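Local coordinates for aminoacyl-tRNA synthetase-interacting multifunctional protein p43 (PDB 6IPA) that probably binds tRNA through its C-terminal EMAP II-like domain, as an interacting partner of aminoacyl-tRNA synthetases in the malaria parasite Plasmodium vivax, at residues L101-K107 and P153-F159; V175-A180 and E193-P197; L93-L99 and L129-P133; L40-L46 and P165-I169. One frame throughout, in Å; residues are numbered along the deposited sequence.

Interaction 1: residues L101-K107 and P153-F159; sequences LANLKEK and PDKTLSF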
# COMPACT_ATOMS: atom_id res chain seq x y z
N LEU A 101 2.85 2.08 -0.21
CA LEU A 101 4.27 1.99 0.17
C LEU A 101 5.10 2.83 -0.81
O LEU A 101 5.57 2.35 -1.84
CB LEU A 101 4.78 0.53 0.20
CG LEU A 101 6.27 0.33 0.52
CD1 LEU A 101 6.61 0.95 1.86
CD2 LEU A 101 6.71 -1.14 0.57
N ALA A 102 5.30 4.09 -0.45
CA ALA A 102 5.92 5.09 -1.34
C ALA A 102 7.40 4.98 -1.64
O ALA A 102 7.86 5.48 -2.65
CB ALA A 102 5.62 6.47 -0.78
N ASN A 103 8.17 4.33 -0.77
CA ASN A 103 9.64 4.41 -0.86
C ASN A 103 10.38 3.26 -1.50
O ASN A 103 11.62 3.20 -1.47
CB ASN A 103 10.27 4.75 0.49
CG ASN A 103 10.10 3.68 1.55
OD1 ASN A 103 9.15 2.88 1.56
ND2 ASN A 103 11.03 3.66 2.49
N LEU A 104 9.62 2.35 -2.10
CA LEU A 104 10.18 1.44 -3.07
C LEU A 104 10.67 2.32 -4.20
O LEU A 104 10.13 3.41 -4.39
CB LEU A 104 9.09 0.55 -3.58
CG LEU A 104 8.44 -0.38 -2.58
CD1 LEU A 104 7.15 -0.94 -3.17
CD2 LEU A 104 9.37 -1.54 -2.30
N LYS A 105 11.66 1.84 -4.96
CA LYS A 105 12.16 2.57 -6.13
C LYS A 105 11.32 2.30 -7.37
O LYS A 105 10.77 1.19 -7.52
CB LYS A 105 13.62 2.18 -6.48
CG LYS A 105 14.68 2.59 -5.45
CD LYS A 105 15.99 3.09 -6.06
CE LYS A 105 17.20 2.67 -5.24
NZ LYS A 105 17.55 1.24 -5.49
N GLU A 106 11.24 3.31 -8.23
CA GLU A 106 10.60 3.20 -9.54
C GLU A 106 11.20 2.01 -10.28
O GLU A 106 12.43 1.80 -10.25
CB GLU A 106 10.81 4.48 -10.39
CG GLU A 106 10.07 4.43 -11.74
CD GLU A 106 9.81 5.80 -12.40
OE1 GLU A 106 10.77 6.50 -12.83
OE2 GLU A 106 8.63 6.17 -12.53
N LYS A 107 10.32 1.23 -10.89
CA LYS A 107 10.65 0.09 -11.75
C LYS A 107 9.96 0.24 -13.13
O LYS A 107 9.09 1.10 -13.28
CB LYS A 107 10.20 -1.20 -11.07
CG LYS A 107 11.20 -1.71 -10.07
CD LYS A 107 10.75 -3.04 -9.52
CE LYS A 107 9.82 -2.85 -8.34
NZ LYS A 107 9.46 -4.17 -7.76
N PRO A 153 11.38 7.34 7.32
CA PRO A 153 11.48 6.12 6.58
C PRO A 153 12.69 6.25 5.69
O PRO A 153 13.12 7.37 5.41
CB PRO A 153 10.20 6.16 5.72
CG PRO A 153 10.05 7.64 5.42
CD PRO A 153 10.69 8.39 6.54
N ASP A 154 13.22 5.12 5.24
CA ASP A 154 14.33 5.17 4.27
C ASP A 154 13.98 6.02 3.05
O ASP A 154 13.03 5.75 2.35
CB ASP A 154 14.67 3.77 3.81
CG ASP A 154 15.16 2.87 4.94
OD1 ASP A 154 15.06 3.24 6.14
OD2 ASP A 154 15.67 1.78 4.66
N LYS A 155 14.74 7.06 2.77
CA LYS A 155 14.67 7.76 1.48
C LYS A 155 14.31 6.76 0.39
O LYS A 155 13.38 6.99 -0.38
CB LYS A 155 16.00 8.48 1.15
CG LYS A 155 15.90 9.64 0.16
CD LYS A 155 14.94 10.70 0.67
CE LYS A 155 14.35 11.57 -0.42
NZ LYS A 155 13.51 12.68 0.19
N THR A 156 15.02 5.63 0.34
CA THR A 156 14.74 4.65 -0.65
C THR A 156 15.11 3.25 -0.23
O THR A 156 16.19 3.02 0.32
CB THR A 156 15.52 4.98 -1.92
OG1 THR A 156 15.30 6.37 -2.26
CG2 THR A 156 15.03 4.16 -3.02
N LEU A 157 14.22 2.30 -0.56
CA LEU A 157 14.40 0.91 -0.23
C LEU A 157 15.15 0.24 -1.32
O LEU A 157 15.12 0.66 -2.45
CB LEU A 157 13.08 0.23 -0.02
CG LEU A 157 12.18 0.81 1.07
CD1 LEU A 157 10.81 0.15 0.99
CD2 LEU A 157 12.76 0.63 2.47
N SER A 158 15.84 -0.83 -0.97
CA SER A 158 16.70 -1.62 -1.88
C SER A 158 15.94 -2.23 -3.07
O SER A 158 14.72 -2.36 -3.03
CB SER A 158 17.37 -2.74 -1.03
OG SER A 158 18.08 -3.72 -1.77
N PHE A 159 16.66 -2.59 -4.13
CA PHE A 159 16.08 -3.36 -5.23
C PHE A 159 16.12 -4.86 -4.88
O PHE A 159 15.27 -5.63 -5.32
CB PHE A 159 16.86 -3.14 -6.53
CG PHE A 159 16.48 -1.90 -7.28
CD1 PHE A 159 15.18 -1.66 -7.65
CD2 PHE A 159 17.46 -1.01 -7.70
CE1 PHE A 159 14.84 -0.52 -8.37
CE2 PHE A 159 17.14 0.14 -8.42
CZ PHE A 159 15.83 0.39 -8.75
O HOH W 1 12.69 -0.42 -3.76
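Asn103 and Leu157 are joined by a backbone hydrogen bond, Leu157 N to Asn103 O at 2.9 Å. The same carbonyl also receives a CA-H...O contact from Thr156, and the CA atoms of Asn103 and Thr156 approach to 5.1 Å. The facing parts are loops: the one between strands 97-101 and 107-109 of the OB-type tRNA-binding domain meets one that precedes helix 165-169. One water bridges the backbones a little farther on, accepting from Lys105 N and donating to Ser158 O.

The side-chain amide of Asn103 adds a second tie. ND2 donates to Asp154 O at 2.9 Å in a nearly straight bond (172°), with the acceptor in the amide plane and ND2 in the carbonyl plane, on a lone pair. ND2 also donates to Arg45 O, so the amide spans three pieces of chain. The torsion chi1 of 66° sets Asn103 CG between its own N and carbonyl carbon, and the amide lies against Leu157, whose CD1 comes within 3.2 Å of OD1. Past that amide, Leu157 CD1 reaches Leu104 CD2 at 4.0 Å and, more loosely, Leu101 CD2.

At the outer end Lys105 and Phe159 cross at about a right angle. The lysine chain bends at chi2, chi3 and chi4, bringing its ammonium over a face of the ring in a cation-pi contact. Glu106 O lies at the ring edge, in plane, while Lys105 NZ sits 3.5 Å from the Phe159 centroid, 31° off the ring normal.

Interaction 2: residues V175-A180 and E193-P197; sequences VKNGVA and EITCP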
# COMPACT_ATOMS: atom_id res chain seq x y z
N VAL A 175 -4.09 -8.39 9.11
CA VAL A 175 -5.34 -7.79 9.56
C VAL A 175 -5.89 -8.71 10.63
O VAL A 175 -5.99 -9.91 10.40
CB VAL A 175 -6.37 -7.54 8.41
CG1 VAL A 175 -5.73 -6.72 7.30
CG2 VAL A 175 -6.88 -8.82 7.83
N LYS A 176 -6.16 -8.14 11.81
CA LYS A 176 -6.76 -8.88 12.90
C LYS A 176 -8.01 -8.12 13.31
O LYS A 176 -7.93 -6.91 13.55
CB LYS A 176 -5.79 -9.04 14.07
CG LYS A 176 -4.56 -9.86 13.69
CD LYS A 176 -3.58 -10.17 14.84
CE LYS A 176 -2.60 -9.05 15.15
NZ LYS A 176 -1.50 -9.44 16.11
N ASN A 177 -9.14 -8.84 13.34
CA ASN A 177 -10.51 -8.27 13.45
C ASN A 177 -10.77 -7.03 12.57
O ASN A 177 -11.27 -6.01 13.03
CB ASN A 177 -10.84 -7.97 14.92
CG ASN A 177 -10.81 -9.21 15.80
OD1 ASN A 177 -10.76 -10.37 15.33
ND2 ASN A 177 -10.85 -8.98 17.10
N GLY A 178 -10.41 -7.13 11.30
CA GLY A 178 -10.73 -6.09 10.34
C GLY A 178 -9.88 -4.84 10.47
O GLY A 178 -10.16 -3.82 9.84
N VAL A 179 -8.82 -4.92 11.27
CA VAL A 179 -7.89 -3.79 11.39
C VAL A 179 -6.51 -4.23 10.96
O VAL A 179 -6.17 -5.40 11.09
CB VAL A 179 -7.82 -3.25 12.82
CG1 VAL A 179 -7.14 -1.90 12.83
CG2 VAL A 179 -9.22 -3.09 13.41
N ALA A 180 -5.73 -3.31 10.43
CA ALA A 180 -4.36 -3.61 10.04
C ALA A 180 -3.40 -3.43 11.20
O ALA A 180 -3.46 -2.40 11.90
CB ALA A 180 -3.95 -2.68 8.90
N GLU A 193 -7.96 4.04 12.86
CA GLU A 193 -7.33 2.82 12.45
C GLU A 193 -7.67 2.38 11.00
O GLU A 193 -8.74 2.64 10.46
CB GLU A 193 -7.67 1.69 13.43
CG GLU A 193 -9.05 1.07 13.19
CD GLU A 193 -9.61 0.28 14.37
OE1 GLU A 193 -8.88 -0.40 15.07
OE2 GLU A 193 -10.83 0.32 14.58
N ILE A 194 -6.69 1.71 10.37
CA ILE A 194 -6.80 1.27 9.00
C ILE A 194 -7.62 -0.02 9.03
O ILE A 194 -7.30 -0.95 9.80
CB ILE A 194 -5.41 1.03 8.38
CG1 ILE A 194 -4.60 2.34 8.31
CG2 ILE A 194 -5.52 0.43 6.99
CD1 ILE A 194 -5.23 3.46 7.51
N THR A 195 -8.67 -0.04 8.21
CA THR A 195 -9.61 -1.18 8.14
C THR A 195 -9.44 -2.04 6.87
O THR A 195 -8.89 -1.63 5.85
CB THR A 195 -11.09 -0.70 8.31
OG1 THR A 195 -11.46 0.23 7.25
CG2 THR A 195 -11.24 -0.01 9.67
N CYS A 196 -9.90 -3.27 6.97
CA CYS A 196 -9.91 -4.18 5.84
C CYS A 196 -11.18 -4.96 5.93
O CYS A 196 -11.52 -5.41 7.04
CB CYS A 196 -8.76 -5.15 5.93
SG CYS A 196 -8.58 -6.13 4.44
N PRO A 197 -11.90 -5.12 4.79
CA PRO A 197 -13.21 -5.80 4.86
C PRO A 197 -13.13 -7.28 5.26
O PRO A 197 -14.16 -7.88 5.59
CB PRO A 197 -13.79 -5.62 3.44
CG PRO A 197 -13.07 -4.43 2.89
CD PRO A 197 -11.69 -4.48 3.48
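Val179 and Glu193 set their side chains at about a right angle, with the valine fork turned to the acid. Both methyls meet the same carboxylate oxygen: CG1 and CG2 of Val179 each lie 3.2 Å from Glu193 OE1. With chi1 at 80°, Glu193 CG stands between its own N and carbonyl carbon, and the extended chain beyond it lies across the valine methyls. That oxygen has its charged partner in Lys186.

Ala180 CB comes to 4.0 Å from Ile194 CG2, and Val175 CG1 lies 3.7 Å from Cys196 CB. Cys196 SG is anti to the backbone N (chi1 -172°) and farther from that methyl than CB is.

Between these pairs the backbones form a single beta bridge, Val179 with Thr195. Cys196 N donates to Gly178 O at 2.9 Å, and Ala180 N donates to Ile194 O at 2.9 Å. Gly178, with positive phi, is the third residue of the type I' turn Lys176-Val179 in the hairpin 173-182, against which the segment after strand 192-193 is laid.

The chemistry is thus divided: two backbone bonds fix the register, carbon contacts fill the buried side, and the valine methyls probably keep some solvent from the Lys186-paired Glu193 carboxylate.

Interaction 3: residues L93-L99 and L129-P133; sequences LLHKYVL and LLAPP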
# COMPACT_ATOMS: atom_id res chain seq x y z
N LEU A 93 -11.54 -0.09 -7.50
CA LEU A 93 -10.34 0.60 -7.20
C LEU A 93 -10.47 2.12 -7.46
O LEU A 93 -9.84 2.94 -6.75
CB LEU A 93 -9.23 0.05 -8.11
CG LEU A 93 -8.90 -1.44 -8.11
CD1 LEU A 93 -7.78 -1.77 -9.10
CD2 LEU A 93 -8.44 -1.86 -6.73
N LEU A 94 -11.26 2.48 -8.48
CA LEU A 94 -11.30 3.85 -8.95
C LEU A 94 -11.74 4.77 -7.82
O LEU A 94 -12.61 4.45 -7.03
CB LEU A 94 -12.22 4.01 -10.18
CG LEU A 94 -12.14 5.36 -10.91
CD1 LEU A 94 -10.80 5.56 -11.58
CD2 LEU A 94 -13.23 5.53 -11.94
N HIS A 95 -11.12 5.93 -7.72
CA HIS A 95 -11.59 6.92 -6.75
C HIS A 95 -11.62 6.43 -5.29
O HIS A 95 -12.30 7.00 -4.46
CB HIS A 95 -12.93 7.50 -7.21
CG HIS A 95 -12.79 8.37 -8.42
ND1 HIS A 95 -13.86 8.73 -9.23
CD2 HIS A 95 -11.69 8.94 -8.98
CE1 HIS A 95 -13.42 9.48 -10.22
NE2 HIS A 95 -12.11 9.64 -10.09
N LYS A 96 -10.84 5.41 -4.99
CA LYS A 96 -10.57 5.01 -3.60
C LYS A 96 -9.34 5.74 -3.06
O LYS A 96 -8.45 6.18 -3.81
CB LYS A 96 -10.35 3.50 -3.48
CG LYS A 96 -11.52 2.65 -3.89
CD LYS A 96 -12.74 2.86 -3.02
CE LYS A 96 -13.93 2.13 -3.63
NZ LYS A 96 -13.65 0.66 -3.85
N TYR A 97 -9.33 5.83 -1.73
CA TYR A 97 -8.19 6.28 -0.93
C TYR A 97 -7.46 5.01 -0.55
O TYR A 97 -8.03 4.13 0.10
CB TYR A 97 -8.67 7.09 0.32
CG TYR A 97 -9.03 8.53 -0.01
CD1 TYR A 97 -8.08 9.53 -0.00
CD2 TYR A 97 -10.33 8.87 -0.36
CE1 TYR A 97 -8.41 10.84 -0.32
CE2 TYR A 97 -10.67 10.16 -0.69
CZ TYR A 97 -9.71 11.15 -0.67
OH TYR A 97 -10.06 12.44 -0.98
N VAL A 98 -6.19 4.89 -0.96
CA VAL A 98 -5.48 3.63 -0.73
C VAL A 98 -4.24 3.92 0.07
O VAL A 98 -3.92 5.11 0.31
CB VAL A 98 -5.16 2.91 -2.03
CG1 VAL A 98 -6.45 2.50 -2.70
CG2 VAL A 98 -4.36 3.79 -2.97
N LEU A 99 -3.58 2.84 0.53
CA LEU A 99 -2.31 2.92 1.25
C LEU A 99 -1.16 2.54 0.37
O LEU A 99 -1.03 1.39 -0.02
CB LEU A 99 -2.32 2.01 2.46
CG LEU A 99 -3.37 2.41 3.52
CD1 LEU A 99 -2.91 1.93 4.90
CD2 LEU A 99 -3.68 3.91 3.59
N LEU A 129 -8.52 -4.28 -0.62
CA LEU A 129 -7.65 -3.17 -0.32
C LEU A 129 -7.70 -2.85 1.17
O LEU A 129 -8.73 -3.04 1.81
CB LEU A 129 -8.15 -1.91 -1.02
CG LEU A 129 -8.21 -1.80 -2.49
CD1 LEU A 129 -8.91 -0.50 -2.78
CD2 LEU A 129 -6.84 -1.74 -3.07
N LEU A 130 -6.61 -2.31 1.70
CA LEU A 130 -6.62 -1.70 3.07
C LEU A 130 -7.22 -0.34 2.86
O LEU A 130 -7.00 0.25 1.81
CB LEU A 130 -5.21 -1.60 3.67
CG LEU A 130 -4.43 -2.92 3.74
CD1 LEU A 130 -3.05 -2.69 4.32
CD2 LEU A 130 -5.20 -4.01 4.52
N ALA A 131 -8.03 0.10 3.79
CA ALA A 131 -8.77 1.34 3.62
C ALA A 131 -8.57 2.28 4.83
O ALA A 131 -8.69 1.83 6.00
CB ALA A 131 -10.26 1.05 3.42
N PRO A 132 -8.28 3.57 4.56
CA PRO A 132 -8.28 4.60 5.60
C PRO A 132 -9.65 5.06 5.80
O PRO A 132 -10.34 5.17 4.85
CB PRO A 132 -7.51 5.77 4.96
CG PRO A 132 -7.63 5.54 3.49
CD PRO A 132 -7.62 4.04 3.33
N PRO A 133 -10.06 5.34 7.04
CA PRO A 133 -11.37 5.97 7.16
C PRO A 133 -11.40 7.25 6.35
O PRO A 133 -10.38 7.78 5.97
CB PRO A 133 -11.49 6.27 8.64
CG PRO A 133 -10.58 5.28 9.28
CD PRO A 133 -9.43 5.13 8.35
O HOH W 2 -8.81 1.39 -0.22
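Pro132 is the bump of this contact, its ring set against Tyr97 and Leu99 of strand 97-101, an edge strand, within this chain, of the four-stranded antiparallel sheet in the OB-type domain. CG of the ring meets Tyr97 CB at 3.7 Å, and CD lies 3.3 Å from Tyr97 O. On the Leu99 side, Pro132 CD touches Leu99 CD2 at 4.0 Å as the two side chains slide past each other in opposite directions. The Tyr97 ring itself leads away, to meet Tyr52.

Leu129 supplies the second bump and divides its branches. CD1 fits against Val98 CG1 at 3.9 Å, while CD2 reaches Leu93 CD2 at 4.0 Å, where the two leucines cross at about a right angle. The hollow it enters is thus made by a strand residue, Val98, and by Leu93, the first residue of a type II turn ending at Lys96. In Leu129, chi1 of -63° puts CG over the hollow, and chi2 of 173° gives one methyl to each wall. Leu99 and Leu130 meet more loosely and are both backed by Trp187.

Polar linkage between the segments comes through one water, which donates to Tyr97 O at 2.9 Å and to Leu130 O at 2.9 Å.

Interaction 4: residues L40-L46 and P165-I169; sequences LDDITRL and PFFHI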
# COMPACT_ATOMS: atom_id res chain seq x y z
N LEU A 40 16.56 -4.05 9.92
CA LEU A 40 15.75 -4.68 8.83
C LEU A 40 14.27 -4.92 9.23
O LEU A 40 13.38 -4.43 8.52
CB LEU A 40 16.35 -5.98 8.32
CG LEU A 40 17.43 -5.92 7.25
CD1 LEU A 40 17.83 -7.34 6.88
CD2 LEU A 40 16.98 -5.18 6.01
N ASP A 41 14.00 -5.66 10.33
CA ASP A 41 12.59 -5.72 10.87
C ASP A 41 12.31 -4.45 11.69
O ASP A 41 12.34 -4.45 12.91
CB ASP A 41 12.29 -7.00 11.70
CG ASP A 41 10.85 -7.02 12.32
OD1 ASP A 41 9.99 -6.20 11.90
OD2 ASP A 41 10.56 -7.85 13.25
N ASP A 42 12.06 -3.37 10.99
CA ASP A 42 11.89 -2.10 11.67
C ASP A 42 10.89 -1.36 10.80
O ASP A 42 11.19 -0.97 9.67
CB ASP A 42 13.24 -1.39 11.77
CG ASP A 42 13.13 0.04 12.25
OD1 ASP A 42 12.07 0.45 12.79
OD2 ASP A 42 14.15 0.76 12.08
N ILE A 43 9.70 -1.16 11.34
CA ILE A 43 8.65 -0.63 10.53
C ILE A 43 8.76 0.87 10.32
O ILE A 43 8.15 1.42 9.41
CB ILE A 43 7.28 -1.05 11.08
CG1 ILE A 43 6.18 -0.60 10.11
CG2 ILE A 43 7.05 -0.48 12.47
CD1 ILE A 43 4.85 -1.22 10.39
N THR A 44 9.60 1.54 11.11
CA THR A 44 9.81 2.99 10.92
C THR A 44 10.43 3.26 9.55
O THR A 44 10.39 4.37 9.04
CB THR A 44 10.69 3.54 12.05
OG1 THR A 44 11.98 2.93 12.00
CG2 THR A 44 10.05 3.26 13.42
N ARG A 45 10.98 2.21 8.95
CA ARG A 45 11.75 2.33 7.72
C ARG A 45 10.89 2.34 6.47
O ARG A 45 11.35 2.78 5.43
CB ARG A 45 12.78 1.20 7.62
CG ARG A 45 13.94 1.39 8.56
CD ARG A 45 14.98 0.28 8.51
NE ARG A 45 15.77 0.43 7.32
CZ ARG A 45 16.71 -0.42 6.92
NH1 ARG A 45 17.04 -1.51 7.66
NH2 ARG A 45 17.33 -0.17 5.78
N LEU A 46 9.66 1.85 6.60
CA LEU A 46 8.65 1.97 5.56
C LEU A 46 7.98 3.31 5.62
O LEU A 46 7.53 3.72 6.66
CB LEU A 46 7.55 0.88 5.71
CG LEU A 46 8.02 -0.56 5.83
CD1 LEU A 46 6.84 -1.49 5.81
CD2 LEU A 46 9.00 -0.89 4.73
N PRO A 165 13.71 -3.98 3.93
CA PRO A 165 12.94 -4.16 5.13
C PRO A 165 11.56 -4.73 4.90
O PRO A 165 11.16 -5.66 5.62
CB PRO A 165 12.84 -2.75 5.66
CG PRO A 165 14.18 -2.18 5.34
CD PRO A 165 14.53 -2.76 4.00
N PHE A 166 10.85 -4.22 3.91
CA PHE A 166 9.47 -4.64 3.70
C PHE A 166 9.23 -6.17 3.78
O PHE A 166 8.32 -6.61 4.49
CB PHE A 166 8.89 -4.12 2.39
CG PHE A 166 7.48 -4.59 2.18
CD1 PHE A 166 6.42 -3.92 2.74
CD2 PHE A 166 7.23 -5.79 1.52
CE1 PHE A 166 5.13 -4.38 2.59
CE2 PHE A 166 5.95 -6.25 1.37
CZ PHE A 166 4.90 -5.56 1.93
N PHE A 167 10.06 -6.95 3.09
CA PHE A 167 9.86 -8.41 3.00
C PHE A 167 10.23 -9.13 4.29
O PHE A 167 9.82 -10.28 4.50
CB PHE A 167 10.66 -9.02 1.85
CG PHE A 167 10.39 -8.40 0.53
CD1 PHE A 167 9.31 -8.81 -0.23
CD2 PHE A 167 11.16 -7.34 0.08
CE1 PHE A 167 9.02 -8.20 -1.45
CE2 PHE A 167 10.89 -6.74 -1.15
CZ PHE A 167 9.82 -7.16 -1.91
N HIS A 168 11.00 -8.46 5.15
CA HIS A 168 11.37 -9.01 6.44
C HIS A 168 10.28 -8.68 7.44
O HIS A 168 10.00 -9.43 8.38
CB HIS A 168 12.70 -8.41 6.91
CG HIS A 168 13.91 -9.00 6.25
ND1 HIS A 168 14.60 -10.08 6.78
CD2 HIS A 168 14.57 -8.65 5.12
CE1 HIS A 168 15.63 -10.36 6.00
NE2 HIS A 168 15.64 -9.51 4.99
N ILE A 169 9.69 -7.52 7.24
CA ILE A 169 8.61 -7.03 8.07
C ILE A 169 7.28 -7.73 7.73
O ILE A 169 6.48 -8.04 8.64
CB ILE A 169 8.45 -5.52 7.81
CG1 ILE A 169 9.71 -4.75 8.30
CG2 ILE A 169 7.20 -5.01 8.47
CD1 ILE A 169 9.90 -3.34 7.74
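Pro165 CG sits 3.5 Å above the plane of the Arg45 guanidinium, over its centre, and Leu40 N lies at the edge of the same group, in plane. The His168 ring carries Leu40 CD1 over one face, a CH-pi contact with the methyl 3.8 Å from the centroid and 19° off the normal, offset toward the rim. Both flat groups belong to the packing of the loop 40-46, at the start of the modelled chain and leading into strand 48-58 of the OB-type domain, on the short helix 165-169.

Each flat group is also held by a polar partner elsewhere: Arg45 NH2 in a salt bridge to Asp154 OD2, His168 NE2 in a hydrogen bond to Glu162 O. The arginine chain bends at chi3 (75°), which brings the guanidinium face over Pro165 CG. Near the same proline, Leu40 CD2 reaches Pro165 CD at 4.0 Å.

Deeper in, Leu46 splits its contacts. It crosses Phe166 at about a right angle, CD1 to CD1 at 3.9 Å, CD2 lies against the backbone of Phe166, and its tip faces that of Ile169. Asp41 runs obliquely past Ile169, its carboxylate bound by Lys183 and Tyr182.

The loop is shaped locally by an inverse gamma turn centred on Asp41 and an Asx turn, in which Asp42 OD1 accepts from Thr44 N and Thr44 OG1 on the same face of the carboxylate. Asp42 O accepts from Arg45 N, and beside that carbonyl Ile169 CD1 lies 3.3 Å from Asp42 O.

In the fold
Interactions 1 and 4 form one continuous patch, their centres 11 Å apart. Arg45 joins them twice: NH2 bridges to Asp154 OD2 at 2.8 Å, and its carbonyl O lies 3.1 Å from Asn103 ND2. Leu101 packing on Phe166 extends the patch inward. Across the chain's centre from interaction 1, interactions 2 and 3 make a second patch with centres 13 Å apart, linked by Thr195 O to Ala131 N at 2.8 Å and by Ile194 against Leu99. The patches do not touch, but strand 97-101 runs between interactions 3 and 1, and helix 165-169 of interaction 4 is followed by strand 173-176 of interaction 2.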